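Local coordinates for protein dnab-like replicative helicase (Bacillus phage SPP1, PDB 3BH0) that probably hydrolyses ATP to drive unwinding of double-stranded DNA in the 5'-3' direction during phage replication, this chain being its C-terminal ATPase domain, at residues A74-M79 against R232-R237; G80-A85 against I112-V117; Q88-S93 against I146-N151; L296-I299 against N304-N307. One frame throughout, in Å; residues are numbered along the deposited sequence.

Contact 1 of 4, residues A74-M79 against R232-R237; sequences AARPSM and RQVEQR
The guanidinium of Arg76 lies flat against the backbone of Arg232, whose CA sits 3.5 Å above the plane and over its centre. Pro77, the next residue of its own chain, covers the opposite face with CD, and the carboxylate of Glu235 stands at the edge. This layered arrangement belongs to the probable Walker A loop of a P-loop NTPase domain: Arg76 opens a type II turn that runs to Met79, just ahead of helix 81-93, and its side chain reaches across to the short 3-10 segment beginning at Arg232. Chi1 of Arg76 and the bend at its chi2 (-71°) bring the CG and CD methylenes alongside Val234; Arg76 CD comes within 3.9 Å of Val234 CB. A further bend at chi3 carries NE on to Glu235, where it makes a salt bridge with OE2. The carboxylate plane is turned 76° from the guanidinium, and the bond stays close to the plane of the arginine while meeting the oxygen from above the plane of the acid. Each charged group also has a partner elsewhere: Arg76 NH1 bonds to the carbonyl O of Leu230, and Tyr269 OH to Glu235 OE2. That oxygen is therefore shared between a phenol and an arginine, with Arg76 NE at 3.2 Å from Glu235 OE2 and an N-H...O angle of 158°.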
loop_
_atom_site.group_PDB
_atom_site.type_symbol
_atom_site.label_atom_id
_atom_site.label_comp_id
_atom_site.label_asym_id
_atom_site.label_seq_id
_atom_site.Cartn_x
_atom_site.Cartn_y
_atom_site.Cartn_z
ATOM N N ALA A 74 -0.662 -8.012 1.581
ATOM C CA ALA A 74 -1.510 -9.145 1.302
ATOM C C ALA A 74 -2.488 -9.457 2.452
ATOM O O ALA A 74 -2.168 -9.342 3.632
ATOM C CB ALA A 74 -0.668 -10.354 0.946
ATOM N N ALA A 75 -3.706 -9.825 2.095
ATOM C CA ALA A 75 -4.715 -10.154 3.103
ATOM C C ALA A 75 -5.858 -10.875 2.440
ATOM O O ALA A 75 -6.124 -10.673 1.265
ATOM C CB ALA A 75 -5.233 -8.890 3.800
ATOM N N ARG A 76 -6.522 -11.713 3.225
ATOM C CA ARG A 76 -7.811 -12.279 2.878
ATOM C C ARG A 76 -8.859 -11.159 2.738
ATOM O O ARG A 76 -8.607 -10.019 3.156
ATOM C CB ARG A 76 -8.209 -13.309 3.932
ATOM C CG ARG A 76 -7.310 -14.538 3.968
ATOM C CD ARG A 76 -7.522 -15.433 2.745
ATOM N NE ARG A 76 -8.922 -15.792 2.580
ATOM C CZ ARG A 76 -9.538 -15.960 1.410
ATOM N NH1 ARG A 76 -8.892 -15.813 0.254
ATOM N NH2 ARG A 76 -10.833 -16.254 1.400
ATOM N N PRO A 77 -10.016 -11.457 2.105
ATOM C CA PRO A 77 -11.073 -10.441 2.045
ATOM C C PRO A 77 -11.538 -9.970 3.431
ATOM O O PRO A 77 -11.542 -10.749 4.388
ATOM C CB PRO A 77 -12.219 -11.167 1.329
ATOM C CG PRO A 77 -11.571 -12.281 0.596
ATOM C CD PRO A 77 -10.402 -12.693 1.405
ATOM N N SER A 78 -11.911 -8.697 3.521
ATOM C CA SER A 78 -12.533 -8.122 4.724
ATOM C C SER A 78 -11.577 -7.814 5.866
ATOM O O SER A 78 -12.031 -7.556 6.983
ATOM C CB SER A 78 -13.657 -9.027 5.259
ATOM O OG SER A 78 -14.782 -9.007 4.410
ATOM N N MET A 79 -10.274 -7.863 5.611
ATOM C CA MET A 79 -9.290 -7.540 6.641
ATOM C C MET A 79 -8.936 -6.048 6.679
ATOM O O MET A 79 -8.274 -5.599 7.609
ATOM C CB MET A 79 -8.031 -8.368 6.446
ATOM C CG MET A 79 -8.263 -9.880 6.374
ATOM S SD MET A 79 -8.847 -10.680 7.907
ATOM C CE MET A 79 -7.960 -12.213 7.756
ATOM N N ARG A 232 -7.407 -19.201 -0.086
ATOM C CA ARG A 232 -8.590 -19.365 0.779
ATOM C C ARG A 232 -8.376 -20.464 1.810
ATOM O O ARG A 232 -9.201 -20.687 2.690
ATOM C CB ARG A 232 -9.882 -19.553 -0.027
ATOM C CG ARG A 232 -10.026 -20.861 -0.815
ATOM C CD ARG A 232 -11.333 -20.854 -1.662
ATOM N NE ARG A 232 -12.323 -19.874 -1.171
ATOM C CZ ARG A 232 -13.652 -20.012 -1.231
ATOM N NH1 ARG A 232 -14.200 -21.100 -1.753
ATOM N NH2 ARG A 232 -14.448 -19.051 -0.765
ATOM N N GLN A 233 -7.216 -21.101 1.703
ATOM C CA GLN A 233 -6.774 -22.145 2.597
ATOM C C GLN A 233 -6.367 -21.588 3.946
ATOM O O GLN A 233 -6.279 -22.327 4.929
ATOM C CB GLN A 233 -5.600 -22.883 1.968
ATOM C CG GLN A 233 -5.676 -24.381 2.169
ATOM C CD GLN A 233 -4.508 -25.131 1.543
ATOM O OE1 GLN A 233 -3.399 -24.584 1.376
ATOM N NE2 GLN A 233 -4.746 -26.399 1.203
ATOM N N VAL A 234 -6.114 -20.284 3.987
ATOM C CA VAL A 234 -5.867 -19.573 5.240
ATOM C C VAL A 234 -7.005 -19.869 6.215
ATOM O O VAL A 234 -6.786 -20.046 7.414
ATOM C CB VAL A 234 -5.754 -18.032 5.005
ATOM C CG1 VAL A 234 -5.686 -17.269 6.318
ATOM C CG2 VAL A 234 -4.551 -17.707 4.138
ATOM N N GLU A 235 -8.212 -19.960 5.668
ATOM C CA GLU A 235 -9.428 -19.990 6.460
ATOM C C GLU A 235 -9.838 -21.385 6.930
ATOM O O GLU A 235 -10.590 -21.515 7.906
ATOM C CB GLU A 235 -10.559 -19.240 5.737
ATOM C CG GLU A 235 -10.213 -17.745 5.551
ATOM C CD GLU A 235 -11.347 -16.891 5.001
ATOM O OE1 GLU A 235 -12.445 -17.433 4.744
ATOM O OE2 GLU A 235 -11.135 -15.663 4.844
ATOM N N GLN A 236 -9.327 -22.423 6.262
ATOM C CA GLN A 236 -9.461 -23.791 6.782
ATOM C C GLN A 236 -8.251 -24.203 7.625
ATOM O O GLN A 236 -7.752 -25.331 7.537
ATOM C CB GLN A 236 -9.784 -24.817 5.684
ATOM C CG GLN A 236 -10.314 -26.189 6.207
ATOM C CD GLN A 236 -11.357 -26.078 7.353
ATOM O OE1 GLN A 236 -12.564 -26.208 7.122
ATOM N NE2 GLN A 236 -10.883 -25.849 8.586
ATOM N N ARG A 237 -7.797 -23.250 8.435
ATOM C CA ARG A 237 -6.807 -23.453 9.486
ATOM C C ARG A 237 -7.479 -23.028 10.781
ATOM O O ARG A 237 -8.442 -22.255 10.743
ATOM C CB ARG A 237 -5.579 -22.557 9.261
ATOM C CG ARG A 237 -4.462 -23.192 8.471
ATOM C CD ARG A 237 -3.164 -22.393 8.577
ATOM N NE ARG A 237 -3.116 -21.249 7.658
ATOM C CZ ARG A 237 -2.743 -20.025 8.009
ATOM N NH1 ARG A 237 -2.369 -19.765 9.259
ATOM N NH2 ARG A 237 -2.731 -19.057 7.113
#

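Contact 2 of 4, residues G80-A85 against I112-V117; sequences GKTAFA and IKRLIV
Arg114 reaches from helix 108-119 to the first turn of helix 81-93, where its guanidinium comes to rest against Thr82. From CB the chain leaves its helix towards the other one, and it runs extended from CG to NE (chi2 178°, chi3 174°), so that the aliphatic part spans the gap between the two backbones; the nearest CA atoms, those of Ala83 and Arg114, are 7.9 Å apart. CB and CG serve as this spacer. Arg114 CD already nears Thr82 CG2, and Arg114 NE comes to 4.1 Å from that methyl. Next along the chain, CZ approaches the same methyl more closely. At the tip, Arg114 NH1 lies 3.5 Å from Thr82 CG2 and is also near Thr82 CB. The methyl is placed over one face of the guanidinium, offset toward its rim, and the two side chains cross at about a right angle. Thr82 presents this methyl because CG2 stands anti to its backbone N, while OG1 takes the position beside that N. Arg114 NH1 further comes to 3.8 Å from the backbone N of Ala83, an oblique approach. No hydrogen bond links the segments, and the contact is a small surface one of 100 Å². Gly80 is the N-cap of helix 81-93, and Lys81 NZ folds back to the carbonyl O of Ala75. Together with Thr82 they match the Walker A pattern, consistent with the strand-loop-helix of a P-loop NTPase, with Arg114 resting beside the probable nucleotide-binding loop.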
loop_
_atom_site.group_PDB
_atom_site.type_symbol
_atom_site.label_atom_id
_atom_site.label_comp_id
_atom_site.label_asym_id
_atom_site.label_seq_id
_atom_site.Cartn_x
_atom_site.Cartn_y
_atom_site.Cartn_z
ATOM N N GLY A 80 -9.372 -5.286 5.678
ATOM C CA GLY A 80 -9.129 -3.840 5.630
ATOM C C GLY A 80 -8.115 -3.336 4.603
ATOM O O GLY A 80 -7.740 -2.158 4.616
ATOM N N LYS A 81 -7.712 -4.235 3.706
ATOM C CA LYS A 81 -6.637 -4.051 2.710
ATOM C C LYS A 81 -6.714 -2.766 1.894
ATOM O O LYS A 81 -5.737 -2.029 1.814
ATOM C CB LYS A 81 -6.638 -5.267 1.776
ATOM C CG LYS A 81 -5.495 -5.378 0.782
ATOM C CD LYS A 81 -5.412 -6.811 0.233
ATOM C CE LYS A 81 -6.554 -7.144 -0.718
ATOM N NZ LYS A 81 -6.822 -8.612 -0.745
ATOM N N THR A 82 -7.870 -2.518 1.286
ATOM C CA THR A 82 -8.072 -1.320 0.458
ATOM C C THR A 82 -8.036 -0.044 1.300
ATOM O O THR A 82 -7.287 0.889 0.999
ATOM C CB THR A 82 -9.401 -1.388 -0.359
ATOM O OG1 THR A 82 -9.394 -2.560 -1.183
ATOM C CG2 THR A 82 -9.549 -0.159 -1.266
ATOM N N ALA A 83 -8.853 -0.031 2.351
ATOM C CA ALA A 83 -8.889 1.037 3.340
ATOM C C ALA A 83 -7.490 1.358 3.875
ATOM O O ALA A 83 -7.126 2.518 4.004
ATOM C CB ALA A 83 -9.833 0.650 4.490
ATOM N N PHE A 84 -6.720 0.309 4.166
ATOM C CA PHE A 84 -5.355 0.415 4.688
ATOM C C PHE A 84 -4.386 1.006 3.663
ATOM O O PHE A 84 -3.564 1.878 3.999
ATOM C CB PHE A 84 -4.890 -0.971 5.145
ATOM C CG PHE A 84 -3.472 -1.025 5.613
ATOM C CD1 PHE A 84 -3.131 -0.621 6.900
ATOM C CD2 PHE A 84 -2.484 -1.528 4.794
ATOM C CE1 PHE A 84 -1.809 -0.700 7.345
ATOM C CE2 PHE A 84 -1.165 -1.608 5.232
ATOM C CZ PHE A 84 -0.834 -1.190 6.512
ATOM N N ALA A 85 -4.480 0.527 2.424
ATOM C CA ALA A 85 -3.678 1.074 1.336
ATOM C C ALA A 85 -4.013 2.548 1.066
ATOM O O ALA A 85 -3.110 3.386 0.956
ATOM C CB ALA A 85 -3.843 0.233 0.077
ATOM N N ILE A 112 -11.996 7.958 -4.997
ATOM C CA ILE A 112 -12.113 9.341 -4.514
ATOM C C ILE A 112 -13.155 9.483 -3.400
ATOM O O ILE A 112 -12.924 10.208 -2.428
ATOM C CB ILE A 112 -12.384 10.340 -5.689
ATOM C CG1 ILE A 112 -11.130 10.490 -6.546
ATOM C CG2 ILE A 112 -12.793 11.714 -5.167
ATOM C CD1 ILE A 112 -11.377 11.079 -7.903
ATOM N N LYS A 113 -14.285 8.788 -3.530
ATOM C CA LYS A 113 -15.303 8.801 -2.465
ATOM C C LYS A 113 -14.756 8.223 -1.166
ATOM O O LYS A 113 -14.963 8.803 -0.105
ATOM C CB LYS A 113 -16.602 8.110 -2.889
ATOM C CG LYS A 113 -17.492 8.990 -3.779
ATOM C CD LYS A 113 -18.722 8.231 -4.270
ATOM C CE LYS A 113 -19.722 9.137 -5.009
ATOM N NZ LYS A 113 -19.448 9.215 -6.465
ATOM N N ARG A 114 -14.014 7.118 -1.254
ATOM C CA ARG A 114 -13.367 6.565 -0.061
ATOM C C ARG A 114 -12.389 7.555 0.580
ATOM O O ARG A 114 -12.348 7.703 1.805
ATOM C CB ARG A 114 -12.618 5.280 -0.376
ATOM C CG ARG A 114 -13.455 4.091 -0.659
ATOM C CD ARG A 114 -12.512 2.964 -0.980
ATOM N NE ARG A 114 -13.203 1.699 -1.145
ATOM C CZ ARG A 114 -13.073 0.655 -0.329
ATOM N NH1 ARG A 114 -12.261 0.716 0.733
ATOM N NH2 ARG A 114 -13.760 -0.459 -0.591
ATOM N N LEU A 115 -11.589 8.206 -0.256
ATOM C CA LEU A 115 -10.643 9.223 0.206
ATOM C C LEU A 115 -11.346 10.363 0.953
ATOM O O LEU A 115 -10.893 10.765 2.025
ATOM C CB LEU A 115 -9.818 9.765 -0.966
ATOM C CG LEU A 115 -8.736 8.835 -1.533
ATOM C CD1 LEU A 115 -8.119 9.428 -2.783
ATOM C CD2 LEU A 115 -7.667 8.513 -0.485
ATOM N N ILE A 116 -12.443 10.865 0.377
ATOM C CA ILE A 116 -13.316 11.856 1.019
ATOM C C ILE A 116 -13.887 11.355 2.352
ATOM O O ILE A 116 -13.698 11.982 3.390
ATOM C CB ILE A 116 -14.467 12.282 0.076
ATOM C CG1 ILE A 116 -13.936 13.163 -1.060
ATOM C CG2 ILE A 116 -15.568 13.024 0.853
ATOM C CD1 ILE A 116 -14.800 13.150 -2.303
ATOM N N VAL A 117 -14.574 10.221 2.317
ATOM C CA VAL A 117 -15.125 9.603 3.515
ATOM C C VAL A 117 -14.100 9.523 4.649
ATOM O O VAL A 117 -14.403 9.892 5.782
ATOM C CB VAL A 117 -15.721 8.207 3.194
ATOM C CG1 VAL A 117 -15.923 7.376 4.454
ATOM C CG2 VAL A 117 -17.029 8.356 2.423
#

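Contact 3 of 4, residues Q88-S93 against I146-N151; sequences QAKNMS and IGEISN
Near the C-terminal ends of two helices of the P-loop NTPase domain, helix 81-93, which follows the probable Walker A loop, and helix 139-150, a single ion pair spans the surface. Lys90 and Glu148 form it. Lys90 NZ sits over the carboxylate, well out of its plane, 3.4 Å from Glu148 OE1 and equally far from Glu148 OE2. Both hydrogen bonds are weak at this length. The lysine sets out with CG anti to its backbone N (chi1 -154°), turns at chi2 and then runs straight to NZ, while Glu148 also bends at chi2; the two side chains meet at about a right angle. The backbones stay well separated, with the CA atoms of Lys90 and Ile149 8.4 Å apart. Ile149 turns its end closer to the neighbouring helix but packs on Leu115 of helix 108-119. Close by, Ser93 OG accepts a bond from the backbone N of Asn153, joining the end of helix 81-93 to the chain leaving helix 139-150. Lys90 NZ has a second, long and weak ion pair with Asp94 OD2, so its positive charge is probably shared between two acids, and the contact probably rests on charge attraction more than on well-formed hydrogen bonds.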
loop_
_atom_site.group_PDB
_atom_site.type_symbol
_atom_site.label_atom_id
_atom_site.label_comp_id
_atom_site.label_asym_id
_atom_site.label_seq_id
_atom_site.Cartn_x
_atom_site.Cartn_y
_atom_site.Cartn_z
ATOM N N GLN A 88 -2.619 4.823 3.857
ATOM C CA GLN A 88 -1.222 5.020 3.469
ATOM C C GLN A 88 -1.034 6.004 2.326
ATOM O O GLN A 88 -0.224 6.922 2.436
ATOM C CB GLN A 88 -0.555 3.691 3.109
ATOM C CG GLN A 88 -0.356 2.778 4.290
ATOM C CD GLN A 88 0.810 1.824 4.130
ATOM O OE1 GLN A 88 0.738 0.670 4.555
ATOM N NE2 GLN A 88 1.892 2.291 3.523
ATOM N N ALA A 89 -1.776 5.824 1.237
ATOM C CA ALA A 89 -1.643 6.710 0.084
ATOM C C ALA A 89 -1.767 8.176 0.488
ATOM O O ALA A 89 -0.993 9.019 0.040
ATOM C CB ALA A 89 -2.663 6.364 -0.988
ATOM N N LYS A 90 -2.730 8.474 1.353
ATOM C CA LYS A 90 -3.000 9.849 1.728
ATOM C C LYS A 90 -1.950 10.360 2.698
ATOM O O LYS A 90 -1.561 11.523 2.620
ATOM C CB LYS A 90 -4.410 9.981 2.304
ATOM C CG LYS A 90 -5.027 11.384 2.145
ATOM C CD LYS A 90 -5.008 12.123 3.462
ATOM C CE LYS A 90 -5.467 13.565 3.314
ATOM N NZ LYS A 90 -5.628 14.146 4.698
ATOM N N ASN A 91 -1.496 9.483 3.594
ATOM C CA ASN A 91 -0.422 9.770 4.539
ATOM C C ASN A 91 0.904 10.122 3.874
ATOM O O ASN A 91 1.625 11.011 4.332
ATOM C CB ASN A 91 -0.201 8.566 5.445
ATOM C CG ASN A 91 -1.192 8.499 6.569
ATOM O OD1 ASN A 91 -1.957 9.436 6.800
ATOM N ND2 ASN A 91 -1.179 7.389 7.295
ATOM N N MET A 92 1.226 9.398 2.806
ATOM C CA MET A 92 2.401 9.687 1.986
ATOM C C MET A 92 2.225 10.961 1.185
ATOM O O MET A 92 3.178 11.717 1.017
ATOM C CB MET A 92 2.669 8.544 1.023
ATOM C CG MET A 92 3.014 7.261 1.703
ATOM S SD MET A 92 3.037 5.943 0.508
ATOM C CE MET A 92 3.255 4.595 1.634
ATOM N N SER A 93 1.016 11.186 0.677
ATOM C CA SER A 93 0.686 12.426 0.004
ATOM C C SER A 93 0.927 13.608 0.929
ATOM O O SER A 93 1.369 14.664 0.483
ATOM C CB SER A 93 -0.763 12.419 -0.462
ATOM O OG SER A 93 -1.123 13.691 -0.979
ATOM N N ILE A 146 -12.873 17.641 0.238
ATOM C CA ILE A 146 -12.600 17.832 -1.189
ATOM C C ILE A 146 -11.410 18.765 -1.413
ATOM O O ILE A 146 -10.707 18.665 -2.423
ATOM C CB ILE A 146 -13.849 18.303 -1.971
ATOM C CG1 ILE A 146 -14.821 17.128 -2.122
ATOM C CG2 ILE A 146 -13.462 18.886 -3.347
ATOM C CD1 ILE A 146 -16.177 17.496 -2.670
ATOM N N GLY A 147 -11.189 19.656 -0.452
ATOM C CA GLY A 147 -10.072 20.589 -0.495
ATOM C C GLY A 147 -8.771 19.848 -0.344
ATOM O O GLY A 147 -7.818 20.105 -1.074
ATOM N N GLU A 148 -8.749 18.912 0.594
ATOM C CA GLU A 148 -7.553 18.114 0.868
ATOM C C GLU A 148 -7.157 17.155 -0.254
ATOM O O GLU A 148 -5.960 17.022 -0.555
ATOM C CB GLU A 148 -7.686 17.371 2.191
ATOM C CG GLU A 148 -7.406 18.269 3.362
ATOM C CD GLU A 148 -6.741 17.538 4.491
ATOM O OE1 GLU A 148 -7.485 16.921 5.285
ATOM O OE2 GLU A 148 -5.489 17.587 4.583
ATOM N N ILE A 149 -8.155 16.511 -0.866
ATOM C CA ILE A 149 -7.941 15.587 -1.986
ATOM C C ILE A 149 -7.493 16.349 -3.238
ATOM O O ILE A 149 -6.652 15.860 -4.005
ATOM C CB ILE A 149 -9.219 14.732 -2.302
ATOM C CG1 ILE A 149 -9.848 14.148 -1.033
ATOM C CG2 ILE A 149 -8.917 13.610 -3.299
ATOM C CD1 ILE A 149 -8.966 13.200 -0.273
ATOM N N SER A 150 -8.064 17.541 -3.437
ATOM C CA SER A 150 -7.712 18.430 -4.557
ATOM C C SER A 150 -6.282 18.944 -4.480
ATOM O O SER A 150 -5.625 19.127 -5.506
ATOM C CB SER A 150 -8.660 19.629 -4.604
ATOM O OG SER A 150 -8.513 20.334 -5.825
ATOM N N ASN A 151 -5.820 19.185 -3.256
ATOM C CA ASN A 151 -4.464 19.655 -3.006
ATOM C C ASN A 151 -3.568 18.526 -2.493
ATOM O O ASN A 151 -2.719 18.724 -1.616
ATOM C CB ASN A 151 -4.488 20.846 -2.038
ATOM C CG ASN A 151 -5.154 22.083 -2.646
ATOM O OD1 ASN A 151 -6.215 21.994 -3.279
ATOM N ND2 ASN A 151 -4.525 23.244 -2.462
#

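Contact 4 of 4, residues L296-I299 against N304-N307; sequences LAFI and NFVN
Phe298 lays its CD1 over one face of the Phe305 ring, 3.4 Å from Phe305 CZ and offset toward the rim. The planes are inclined by 34° with centroids 4.8 Å apart, an oblique aromatic pair. The two residues form a non-hydrogen-bonded antiparallel pair, and CG of Phe298 is anti to its backbone N (chi1 174°), which swings the ring towards its partner. On the same face of the sheet, Leu296 CD1 packs 4.0 Å from Phe305 CD1, the two side chains crossing at about a right angle. The opposite face carries Ala297, Ile299 and Val306, with Ile299 CG1 packed against Val306 CG2. Four backbone bonds join the strands. Ala297 and Val306 exchange two, of which Val306 N to Ala297 O is the shorter at 2.7 Å; Ile299 and Asn304 exchange the other two. Within its own strand, Asn304 OD1 takes the backbone N-H of Phe305 on a lone pair, and it is also bonded by Lys87 NZ of helix 81-93. Phe305 in turn packs on Ala83 of that helix. This is a beta hairpin closing the antiparallel edge of the ATPase domain's mixed sheet, its aromatic face turned to the probable P-loop helix.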
loop_
_atom_site.group_PDB
_atom_site.type_symbol
_atom_site.label_atom_id
_atom_site.label_comp_id
_atom_site.label_asym_id
_atom_site.label_seq_id
_atom_site.Cartn_x
_atom_site.Cartn_y
_atom_site.Cartn_z
ATOM N N LEU A 296 -3.324 -1.962 14.985
ATOM C CA LEU A 296 -3.949 -0.668 14.766
ATOM C C LEU A 296 -5.438 -0.762 15.062
ATOM O O LEU A 296 -6.047 -1.800 14.856
ATOM C CB LEU A 296 -3.775 -0.217 13.311
ATOM C CG LEU A 296 -2.403 -0.010 12.680
ATOM C CD1 LEU A 296 -2.610 0.276 11.204
ATOM C CD2 LEU A 296 -1.671 1.141 13.351
ATOM N N ALA A 297 -6.008 0.341 15.534
ATOM C CA ALA A 297 -7.441 0.463 15.743
ATOM C C ALA A 297 -8.063 0.822 14.409
ATOM O O ALA A 297 -7.687 1.809 13.790
ATOM C CB ALA A 297 -7.755 1.536 16.792
ATOM N N PHE A 298 -9.015 0.011 13.969
ATOM C CA PHE A 298 -9.631 0.194 12.680
ATOM C C PHE A 298 -10.994 0.822 12.887
ATOM O O PHE A 298 -11.833 0.260 13.593
ATOM C CB PHE A 298 -9.746 -1.161 11.983
ATOM C CG PHE A 298 -10.503 -1.125 10.695
ATOM C CD1 PHE A 298 -10.194 -0.186 9.707
ATOM C CD2 PHE A 298 -11.500 -2.060 10.441
ATOM C CE1 PHE A 298 -10.880 -0.171 8.500
ATOM C CE2 PHE A 298 -12.195 -2.054 9.225
ATOM C CZ PHE A 298 -11.882 -1.110 8.255
ATOM N N ILE A 299 -11.203 1.992 12.292
ATOM C CA ILE A 299 -12.505 2.650 12.354
ATOM C C ILE A 299 -13.236 2.291 11.073
ATOM O O ILE A 299 -13.123 2.980 10.050
ATOM C CB ILE A 299 -12.421 4.207 12.562
ATOM C CG1 ILE A 299 -11.476 4.589 13.714
ATOM C CG2 ILE A 299 -13.821 4.822 12.749
ATOM C CD1 ILE A 299 -11.633 3.786 15.014
ATOM N N ASN A 304 -10.746 4.252 8.376
ATOM C CA ASN A 304 -9.602 4.887 9.003
ATOM C C ASN A 304 -8.896 3.981 10.001
ATOM O O ASN A 304 -9.484 3.036 10.518
ATOM C CB ASN A 304 -10.032 6.163 9.701
ATOM C CG ASN A 304 -8.969 7.219 9.666
ATOM O OD1 ASN A 304 -7.777 6.921 9.755
ATOM N ND2 ASN A 304 -9.392 8.472 9.529
ATOM N N PHE A 305 -7.624 4.282 10.250
ATOM C CA PHE A 305 -6.791 3.498 11.149
ATOM C C PHE A 305 -6.103 4.423 12.149
ATOM O O PHE A 305 -5.608 5.512 11.787
ATOM C CB PHE A 305 -5.748 2.708 10.371
ATOM C CG PHE A 305 -6.330 1.687 9.437
ATOM C CD1 PHE A 305 -6.295 0.338 9.763
ATOM C CD2 PHE A 305 -6.905 2.074 8.225
ATOM C CE1 PHE A 305 -6.833 -0.613 8.893
ATOM C CE2 PHE A 305 -7.442 1.141 7.373
ATOM C CZ PHE A 305 -7.401 -0.203 7.697
ATOM N N VAL A 306 -6.085 3.981 13.403
ATOM C CA VAL A 306 -5.540 4.756 14.497
ATOM C C VAL A 306 -4.327 4.039 15.044
ATOM O O VAL A 306 -4.397 2.866 15.414
ATOM C CB VAL A 306 -6.575 4.949 15.616
ATOM C CG1 VAL A 306 -6.013 5.815 16.749
ATOM C CG2 VAL A 306 -7.838 5.559 15.048
ATOM N N ASN A 307 -3.212 4.762 15.071
ATOM C CA ASN A 307 -1.991 4.304 15.708
ATOM C C ASN A 307 -2.199 3.986 17.166
ATOM O O ASN A 307 -2.872 4.716 17.885
ATOM C CB ASN A 307 -0.909 5.365 15.571
ATOM C CG ASN A 307 -0.291 5.370 14.206
ATOM O OD1 ASN A 307 0.400 4.418 13.822
ATOM N ND2 ASN A 307 -0.540 6.432 13.452
#

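All four contacts lie within the DnaB-type helicase C-terminal domain, around the probable P-loop and the helix 81-93 that follows it. Contact 1 involves the loop before that helix, contact 2 its first turns and contact 3 its last ones. The centres of contacts 2 and 3 are about 11 Å apart, with their segments alternating along the chain. Contact 4 comes last in sequence, at the sheet edge; Phe305 touches the start of helix 81-93, and the centres of contacts 2 and 4 are about 12 Å apart. Those of contacts 1 and 3 lie about 30 Å apart, on opposite sides of the chain's centre. The probable nucleotide-binding loop and its helix thereby meet the hairpin edge and two neighbouring helices.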